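Local coordinates for protein integral membrane indolylacetylinositol arabinosyltransferase EmbB (Mycolicibacterium smegmatis MC2 155, PDB 7BVC) that probably transfers arabinose units to build the arabinan of cell-wall arabinogalactan, as a membrane-embedded arabinosyltransferase that binds the drug ethambutol, at residues 135-149 / 158-170. Sequence-based numbering, arbitrary orientation.
Sequences VNRDRVAGPDCQRIE and YADFVGLTQISGE
Glu149 and Asp160 form an antiparallel hydrogen-bonded pair: Asp160 N donates to Glu149 O at 2.8 Å, and Glu149 N returns a bond to Asp160 O. Farther along, Gln146 N reaches Val162 O at 3.1 Å. Beyond the single bridge, 158-170 passes through a type II turn from Phe161 to Leu164, with Gly163 at positive phi against the backbone of Asp144 and Cys145. Beside the paired backbones, the Phe161 ring forms the centre of an apolar cluster. Val135 CG2 sits over one face, 3.8 Å from the ring centroid, in a CH-pi contact; Ile148 CG2 lies over the opposite face, its CD1 3.6 Å from Phe161 CE2 at the ring's border, while Val140 CG2 approaches obliquely. Arg139 extends the packing outward. Its CG, anti to the backbone N (chi1 -168°), meets Leu164 CD2 at 3.8 Å. The chain then bends at chi2 and chi3, placing Ile167 CD1 over the centre of one guanidinium face and Leu164 CD2 over the other, displaced toward NH1; Thr165 O lies at the edge, 3.3 Å from NH1. Val162 runs beside Arg147, pointing the same way, its CG1 3.8 Å from Arg147 NH1 and its CG2 near NH2. Within the concanavalin-like domain, the Cys145-Cys85 disulfide ties the loop to the chain near strand 80-84, the partner of strand 147-149, while strand 134-136 joins strand 122-127 and strand 157-159 pairs with strand 178-180.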
ATOM      1  N   VAL B 135     -17.751 -33.827  33.829  1.00 81.98           N
ATOM      2  CA  VAL B 135     -18.103 -34.888  34.767  1.00 81.98           C
ATOM      3  C   VAL B 135     -19.303 -35.646  34.212  1.00 81.98           C
ATOM      4  O   VAL B 135     -20.105 -35.097  33.457  1.00 81.98           O
ATOM      5  CB  VAL B 135     -18.384 -34.306  36.178  1.00 81.98           C
ATOM      6  CG1 VAL B 135     -19.158 -35.272  37.047  1.00 81.98           C
ATOM      7  CG2 VAL B 135     -17.086 -33.920  36.866  1.00 81.98           C
ATOM      8  N   ASN B 136     -19.403 -36.930  34.552  1.00 91.53           N
ATOM      9  CA  ASN B 136     -20.574 -37.704  34.160  1.00 91.53           C
ATOM     10  C   ASN B 136     -21.804 -37.270  34.951  1.00 91.53           C
ATOM     11  O   ASN B 136     -21.719 -36.887  36.119  1.00 91.53           O
ATOM     12  CB  ASN B 136     -20.321 -39.199  34.350  1.00 91.53           C
ATOM     13  CG  ASN B 136     -19.385 -39.768  33.299  1.00 91.53           C
ATOM     14  OD1 ASN B 136     -19.486 -39.432  32.119  1.00 91.53           O
ATOM     15  ND2 ASN B 136     -18.474 -40.636  33.721  1.00 91.53           N
ATOM     16  N   ARG B 137     -22.963 -37.353  34.295  1.00 92.61           N
ATOM     17  CA  ARG B 137     -24.177 -36.722  34.807  1.00 92.61           C
ATOM     18  C   ARG B 137     -24.667 -37.387  36.090  1.00 92.61           C
ATOM     19  O   ARG B 137     -24.815 -36.731  37.129  1.00 92.61           O
ATOM     20  CB  ARG B 137     -25.264 -36.755  33.731  1.00 92.61           C
ATOM     21  CG  ARG B 137     -26.670 -36.554  34.257  1.00 92.61           C
ATOM     22  CD  ARG B 137     -26.971 -35.080  34.448  1.00 92.61           C
ATOM     23  NE  ARG B 137     -28.398 -34.834  34.629  1.00 92.61           N
ATOM     24  CZ  ARG B 137     -29.266 -34.722  33.631  1.00 92.61           C
ATOM     25  NH1 ARG B 137     -28.855 -34.840  32.376  1.00 92.61           N
ATOM     26  NH2 ARG B 137     -30.546 -34.495  33.889  1.00 92.61           N
ATOM     27  N   ASP B 138     -24.932 -38.694  36.036  1.00 98.36           N
ATOM     28  CA  ASP B 138     -25.534 -39.380  37.174  1.00 98.36           C
ATOM     29  C   ASP B 138     -24.618 -39.445  38.390  1.00 98.36           C
ATOM     30  O   ASP B 138     -25.092 -39.785  39.479  1.00 98.36           O
ATOM     31  CB  ASP B 138     -25.973 -40.791  36.769  1.00 98.36           C
ATOM     32  CG  ASP B 138     -24.887 -41.560  36.040  1.00 98.36           C
ATOM     33  OD1 ASP B 138     -23.737 -41.589  36.524  1.00 98.36           O
ATOM     34  OD2 ASP B 138     -25.189 -42.142  34.978  1.00 98.36           O
ATOM     35  N   ARG B 139     -23.329 -39.135  38.237  1.00 97.91           N
ATOM     36  CA  ARG B 139     -22.459 -39.054  39.406  1.00 97.91           C
ATOM     37  C   ARG B 139     -22.753 -37.799  40.218  1.00 97.91           C
ATOM     38  O   ARG B 139     -22.842 -37.858  41.450  1.00 97.91           O
ATOM     39  CB  ARG B 139     -20.994 -39.091  38.974  1.00 97.91           C
ATOM     40  CG  ARG B 139     -20.021 -39.298  40.118  1.00 97.91           C
ATOM     41  CD  ARG B 139     -18.852 -40.164  39.688  1.00 97.91           C
ATOM     42  NE  ARG B 139     -18.150 -39.591  38.545  1.00 97.91           N
ATOM     43  CZ  ARG B 139     -16.971 -38.984  38.620  1.00 97.91           C
ATOM     44  NH1 ARG B 139     -16.358 -38.869  39.789  1.00 97.91           N
ATOM     45  NH2 ARG B 139     -16.405 -38.492  37.527  1.00 97.91           N
ATOM     46  N   VAL B 140     -22.907 -36.655  39.547  1.00 96.67           N
ATOM     47  CA  VAL B 140     -23.374 -35.452  40.231  1.00 96.67           C
ATOM     48  C   VAL B 140     -24.802 -35.648  40.718  1.00 96.67           C
ATOM     49  O   VAL B 140     -25.171 -35.195  41.809  1.00 96.67           O
ATOM     50  CB  VAL B 140     -23.257 -34.226  39.306  1.00 96.67           C
ATOM     51  CG1 VAL B 140     -23.857 -33.000  39.968  1.00 96.67           C
ATOM     52  CG2 VAL B 140     -21.810 -33.971  38.950  1.00 96.67           C
ATOM     53  N   ALA B 141     -25.625 -36.334  39.922  1.00 99.65           N
ATOM     54  CA  ALA B 141     -26.987 -36.635  40.346  1.00 99.65           C
ATOM     55  C   ALA B 141     -27.025 -37.571  41.548  1.00 99.65           C
ATOM     56  O   ALA B 141     -28.063 -37.667  42.210  1.00 99.65           O
ATOM     57  CB  ALA B 141     -27.780 -37.239  39.186  1.00 99.65           C
ATOM     58  N   GLY B 142     -25.922 -38.258  41.844  1.00102.66           N
ATOM     59  CA  GLY B 142     -25.845 -39.130  42.991  1.00102.66           C
ATOM     60  C   GLY B 142     -25.909 -38.363  44.296  1.00102.66           C
ATOM     61  O   GLY B 142     -25.694 -37.149  44.342  1.00102.66           O
ATOM     62  N   PRO B 143     -26.216 -39.064  45.393  1.00103.82           N
ATOM     63  CA  PRO B 143     -26.381 -38.380  46.683  1.00103.82           C
ATOM     64  C   PRO B 143     -25.075 -38.158  47.431  1.00103.82           C
ATOM     65  O   PRO B 143     -24.985 -38.430  48.634  1.00103.82           O
ATOM     66  CB  PRO B 143     -27.312 -39.327  47.450  1.00103.82           C
ATOM     67  CG  PRO B 143     -26.980 -40.677  46.915  1.00103.82           C
ATOM     68  CD  PRO B 143     -26.547 -40.497  45.477  1.00103.82           C
ATOM     69  N   ASP B 144     -24.056 -37.661  46.731  1.00101.41           N
ATOM     70  CA  ASP B 144     -22.790 -37.300  47.355  1.00101.41           C
ATOM     71  C   ASP B 144     -22.267 -35.930  46.954  1.00101.41           C
ATOM     72  O   ASP B 144     -21.353 -35.427  47.622  1.00101.41           O
ATOM     73  CB  ASP B 144     -21.712 -38.356  47.060  1.00101.41           C
ATOM     74  CG  ASP B 144     -21.474 -38.560  45.572  1.00101.41           C
ATOM     75  OD1 ASP B 144     -21.887 -37.710  44.756  1.00101.41           O
ATOM     76  OD2 ASP B 144     -20.857 -39.587  45.214  1.00101.41           O
ATOM     77  N   CYS B 145     -22.842 -35.307  45.931  1.00 96.88           N
ATOM     78  CA  CYS B 145     -22.395 -33.979  45.511  1.00 96.88           C
ATOM     79  C   CYS B 145     -22.974 -32.885  46.413  1.00 96.88           C
ATOM     80  O   CYS B 145     -24.133 -32.962  46.822  1.00 96.88           O
ATOM     81  CB  CYS B 145     -22.781 -33.720  44.053  1.00 96.88           C
ATOM     82  SG  CYS B 145     -21.438 -33.074  43.029  1.00 96.88           S
ATOM     83  N   GLN B 146     -22.169 -31.870  46.720  1.00 90.06           N
ATOM     84  CA  GLN B 146     -22.615 -30.775  47.570  1.00 90.06           C
ATOM     85  C   GLN B 146     -22.749 -29.467  46.808  1.00 90.06           C
ATOM     86  O   GLN B 146     -23.798 -28.820  46.881  1.00 90.06           O
ATOM     87  CB  GLN B 146     -21.654 -30.596  48.759  1.00 90.06           C
ATOM     88  CG  GLN B 146     -21.631 -31.758  49.736  1.00 90.06           C
ATOM     89  CD  GLN B 146     -20.800 -31.460  50.969  1.00 90.06           C
ATOM     90  OE1 GLN B 146     -19.594 -31.706  50.993  1.00 90.06           O
ATOM     91  NE2 GLN B 146     -21.442 -30.920  51.997  1.00 90.06           N
ATOM     92  N   ARG B 147     -21.718 -29.065  46.066  1.00 79.09           N
ATOM     93  CA  ARG B 147     -21.713 -27.796  45.356  1.00 79.09           C
ATOM     94  C   ARG B 147     -20.873 -27.942  44.096  1.00 79.09           C
ATOM     95  O   ARG B 147     -20.311 -29.005  43.818  1.00 79.09           O
ATOM     96  CB  ARG B 147     -21.164 -26.666  46.236  1.00 79.09           C
ATOM     97  CG  ARG B 147     -22.052 -26.251  47.393  1.00 79.09           C
ATOM     98  CD  ARG B 147     -21.310 -25.319  48.332  1.00 79.09           C
ATOM     99  NE  ARG B 147     -20.609 -26.055  49.378  1.00 79.09           N
ATOM    100  CZ  ARG B 147     -19.296 -26.013  49.569  1.00 79.09           C
ATOM    101  NH1 ARG B 147     -18.743 -26.719  50.545  1.00 79.09           N
ATOM    102  NH2 ARG B 147     -18.533 -25.264  48.786  1.00 79.09           N
ATOM    103  N   ILE B 148     -20.803 -26.857  43.328  1.00 69.28           N
ATOM    104  CA  ILE B 148     -19.899 -26.712  42.192  1.00 69.28           C
ATOM    105  C   ILE B 148     -19.430 -25.265  42.188  1.00 69.28           C
ATOM    106  O   ILE B 148     -20.254 -24.348  42.105  1.00 69.28           O
ATOM    107  CB  ILE B 148     -20.569 -27.055  40.849  1.00 69.28           C
ATOM    108  CG1 ILE B 148     -21.014 -28.517  40.811  1.00 69.28           C
ATOM    109  CG2 ILE B 148     -19.625 -26.767  39.700  1.00 69.28           C
ATOM    110  CD1 ILE B 148     -21.871 -28.864  39.619  1.00 69.28           C
ATOM    111  N   GLU B 149     -18.120 -25.057  42.276  1.00 66.91           N
ATOM    112  CA  GLU B 149     -17.549 -23.725  42.457  1.00 66.91           C
ATOM    113  C   GLU B 149     -16.619 -23.411  41.294  1.00 66.91           C
ATOM    114  O   GLU B 149     -15.616 -24.097  41.097  1.00 66.91           O
ATOM    115  CB  GLU B 149     -16.817 -23.631  43.794  1.00 66.91           C
ATOM    116  CG  GLU B 149     -17.765 -23.669  44.985  1.00 66.91           C
ATOM    117  CD  GLU B 149     -17.045 -23.685  46.313  1.00 66.91           C
ATOM    118  OE1 GLU B 149     -15.816 -23.902  46.322  1.00 66.91           O
ATOM    119  OE2 GLU B 149     -17.710 -23.478  47.350  1.00 66.91           O
ATOM    120  N   TYR B 158     -10.888 -22.361  37.614  1.00 66.90           N
ATOM    121  CA  TYR B 158     -10.882 -23.608  38.370  1.00 66.90           C
ATOM    122  C   TYR B 158     -12.294 -23.945  38.821  1.00 66.90           C
ATOM    123  O   TYR B 158     -12.946 -23.142  39.502  1.00 66.90           O
ATOM    124  CB  TYR B 158      -9.932 -23.519  39.567  1.00 66.90           C
ATOM    125  CG  TYR B 158      -8.484 -23.731  39.189  1.00 66.90           C
ATOM    126  CD1 TYR B 158      -7.995 -25.002  38.930  1.00 66.90           C
ATOM    127  CD2 TYR B 158      -7.613 -22.658  39.073  1.00 66.90           C
ATOM    128  CE1 TYR B 158      -6.677 -25.200  38.574  1.00 66.90           C
ATOM    129  CE2 TYR B 158      -6.292 -22.846  38.719  1.00 66.90           C
ATOM    130  CZ  TYR B 158      -5.832 -24.120  38.469  1.00 66.90           C
ATOM    131  OH  TYR B 158      -4.518 -24.321  38.116  1.00 66.90           O
ATOM    132  N   ALA B 159     -12.752 -25.135  38.440  1.00 68.54           N
ATOM    133  CA  ALA B 159     -14.057 -25.656  38.817  1.00 68.54           C
ATOM    134  C   ALA B 159     -13.880 -26.805  39.804  1.00 68.54           C
ATOM    135  O   ALA B 159     -13.120 -27.746  39.545  1.00 68.54           O
ATOM    136  CB  ALA B 159     -14.833 -26.125  37.586  1.00 68.54           C
ATOM    137  N   ASP B 160     -14.568 -26.705  40.933  1.00 75.11           N
ATOM    138  CA  ASP B 160     -14.516 -27.666  42.020  1.00 75.11           C
ATOM    139  C   ASP B 160     -15.872 -28.340  42.165  1.00 75.11           C
ATOM    140  O   ASP B 160     -16.917 -27.704  41.999  1.00 75.11           O
ATOM    141  CB  ASP B 160     -14.149 -26.990  43.343  1.00 75.11           C
ATOM    142  CG  ASP B 160     -12.768 -26.379  43.319  1.00 75.11           C
ATOM    143  OD1 ASP B 160     -11.920 -26.864  42.550  1.00 75.11           O
ATOM    144  OD2 ASP B 160     -12.530 -25.413  44.069  1.00 75.11           O
ATOM    145  N   PHE B 161     -15.839 -29.620  42.520  1.00 77.47           N
ATOM    146  CA  PHE B 161     -17.032 -30.452  42.604  1.00 77.47           C
ATOM    147  C   PHE B 161     -17.155 -31.031  44.005  1.00 77.47           C
ATOM    148  O   PHE B 161     -17.265 -32.251  44.164  1.00 77.47           O
ATOM    149  CB  PHE B 161     -16.988 -31.579  41.572  1.00 77.47           C
ATOM    150  CG  PHE B 161     -17.426 -31.166  40.200  1.00 77.47           C
ATOM    151  CD1 PHE B 161     -16.529 -30.612  39.305  1.00 77.47           C
ATOM    152  CD2 PHE B 161     -18.738 -31.341  39.799  1.00 77.47           C
ATOM    153  CE1 PHE B 161     -16.934 -30.235  38.042  1.00 77.47           C
ATOM    154  CE2 PHE B 161     -19.146 -30.966  38.539  1.00 77.47           C
ATOM    155  CZ  PHE B 161     -18.243 -30.414  37.659  1.00 77.47           C
ATOM    156  N   VAL B 162     -17.129 -30.157  45.012  1.00 82.19           N
ATOM    157  CA  VAL B 162     -17.001 -30.524  46.421  1.00 82.19           C
ATOM    158  C   VAL B 162     -17.891 -31.709  46.769  1.00 82.19           C
ATOM    159  O   VAL B 162     -19.093 -31.704  46.483  1.00 82.19           O
ATOM    160  CB  VAL B 162     -17.333 -29.323  47.322  1.00 82.19           C
ATOM    161  CG1 VAL B 162     -16.962 -29.618  48.763  1.00 82.19           C
ATOM    162  CG2 VAL B 162     -16.630 -28.072  46.822  1.00 82.19           C
ATOM    163  N   GLY B 163     -17.300 -32.727  47.388  1.00 89.16           N
ATOM    164  CA  GLY B 163     -17.974 -33.968  47.685  1.00 89.16           C
ATOM    165  C   GLY B 163     -17.565 -35.127  46.801  1.00 89.16           C
ATOM    166  O   GLY B 163     -17.729 -36.284  47.203  1.00 89.16           O
ATOM    167  N   LEU B 164     -17.038 -34.845  45.616  1.00 93.37           N
ATOM    168  CA  LEU B 164     -16.622 -35.866  44.668  1.00 93.37           C
ATOM    169  C   LEU B 164     -15.106 -36.008  44.663  1.00 93.37           C
ATOM    170  O   LEU B 164     -14.371 -35.057  44.941  1.00 93.37           O
ATOM    171  CB  LEU B 164     -17.109 -35.530  43.257  1.00 93.37           C
ATOM    172  CG  LEU B 164     -18.421 -36.157  42.787  1.00 93.37           C
ATOM    173  CD1 LEU B 164     -19.603 -35.541  43.512  1.00 93.37           C
ATOM    174  CD2 LEU B 164     -18.574 -36.005  41.282  1.00 93.37           C
ATOM    175  N   THR B 165     -14.648 -37.214  44.345  1.00102.03           N
ATOM    176  CA  THR B 165     -13.243 -37.502  44.114  1.00102.03           C
ATOM    177  C   THR B 165     -13.083 -38.118  42.730  1.00102.03           C
ATOM    178  O   THR B 165     -14.028 -38.675  42.165  1.00102.03           O
ATOM    179  CB  THR B 165     -12.674 -38.449  45.179  1.00102.03           C
ATOM    180  OG1 THR B 165     -13.388 -39.690  45.151  1.00102.03           O
ATOM    181  CG2 THR B 165     -12.792 -37.833  46.564  1.00102.03           C
ATOM    182  N   GLN B 166     -11.876 -38.010  42.184  1.00105.37           N
ATOM    183  CA  GLN B 166     -11.620 -38.535  40.851  1.00105.37           C
ATOM    184  C   GLN B 166     -11.712 -40.058  40.842  1.00105.37           C
ATOM    185  O   GLN B 166     -11.446 -40.732  41.842  1.00105.37           O
ATOM    186  CB  GLN B 166     -10.245 -38.092  40.349  1.00105.37           C
ATOM    187  CG  GLN B 166     -10.015 -36.594  40.393  1.00105.37           C
ATOM    188  CD  GLN B 166      -9.195 -36.102  39.218  1.00105.37           C
ATOM    189  OE1 GLN B 166      -9.038 -36.806  38.220  1.00105.37           O
ATOM    190  NE2 GLN B 166      -8.668 -34.889  39.329  1.00105.37           N
ATOM    191  N   ILE B 167     -12.089 -40.599  39.687  1.00113.20           N
ATOM    192  CA  ILE B 167     -12.206 -42.041  39.516  1.00113.20           C
ATOM    193  C   ILE B 167     -11.320 -42.583  38.402  1.00113.20           C
ATOM    194  O   ILE B 167     -11.052 -43.795  38.380  1.00113.20           O
ATOM    195  CB  ILE B 167     -13.670 -42.458  39.275  1.00113.20           C
ATOM    196  CG1 ILE B 167     -14.211 -41.799  38.007  1.00113.20           C
ATOM    197  CG2 ILE B 167     -14.529 -42.106  40.476  1.00113.20           C
ATOM    198  CD1 ILE B 167     -15.559 -42.339  37.567  1.00113.20           C
ATOM    199  N   SER B 168     -10.850 -41.751  37.481  1.00119.94           N
ATOM    200  CA  SER B 168      -9.976 -42.197  36.402  1.00119.94           C
ATOM    201  C   SER B 168      -9.043 -41.043  36.048  1.00119.94           C
ATOM    202  O   SER B 168      -8.910 -40.081  36.812  1.00119.94           O
ATOM    203  CB  SER B 168     -10.807 -42.689  35.203  1.00119.94           C
ATOM    204  OG  SER B 168     -11.278 -44.007  35.413  1.00119.94           O
ATOM    205  N   GLY B 169      -8.390 -41.140  34.893  1.00124.59           N
ATOM    206  CA  GLY B 169      -7.541 -40.071  34.406  1.00124.59           C
ATOM    207  C   GLY B 169      -6.230 -39.909  35.148  1.00124.59           C
ATOM    208  O   GLY B 169      -5.879 -38.794  35.549  1.00124.59           O
ATOM    209  N   GLU B 170      -5.522 -41.019  35.369  1.00124.48           N
ATOM    210  CA  GLU B 170      -4.137 -41.014  35.834  1.00124.48           C
ATOM    211  C   GLU B 170      -4.020 -40.623  37.305  1.00124.48           C
ATOM    212  O   GLU B 170      -2.957 -40.788  37.913  1.00124.48           O
ATOM    213  CB  GLU B 170      -3.299 -40.099  34.923  1.00124.48           C
ATOM    214  CG  GLU B 170      -1.828 -39.874  35.282  1.00124.48           C
ATOM    215  CD  GLU B 170      -1.630 -38.750  36.285  1.00124.48           C
ATOM    216  OE1 GLU B 170      -0.499 -38.588  36.789  1.00124.48           O
ATOM    217  OE2 GLU B 170      -2.607 -38.025  36.567  1.00124.48           O
TER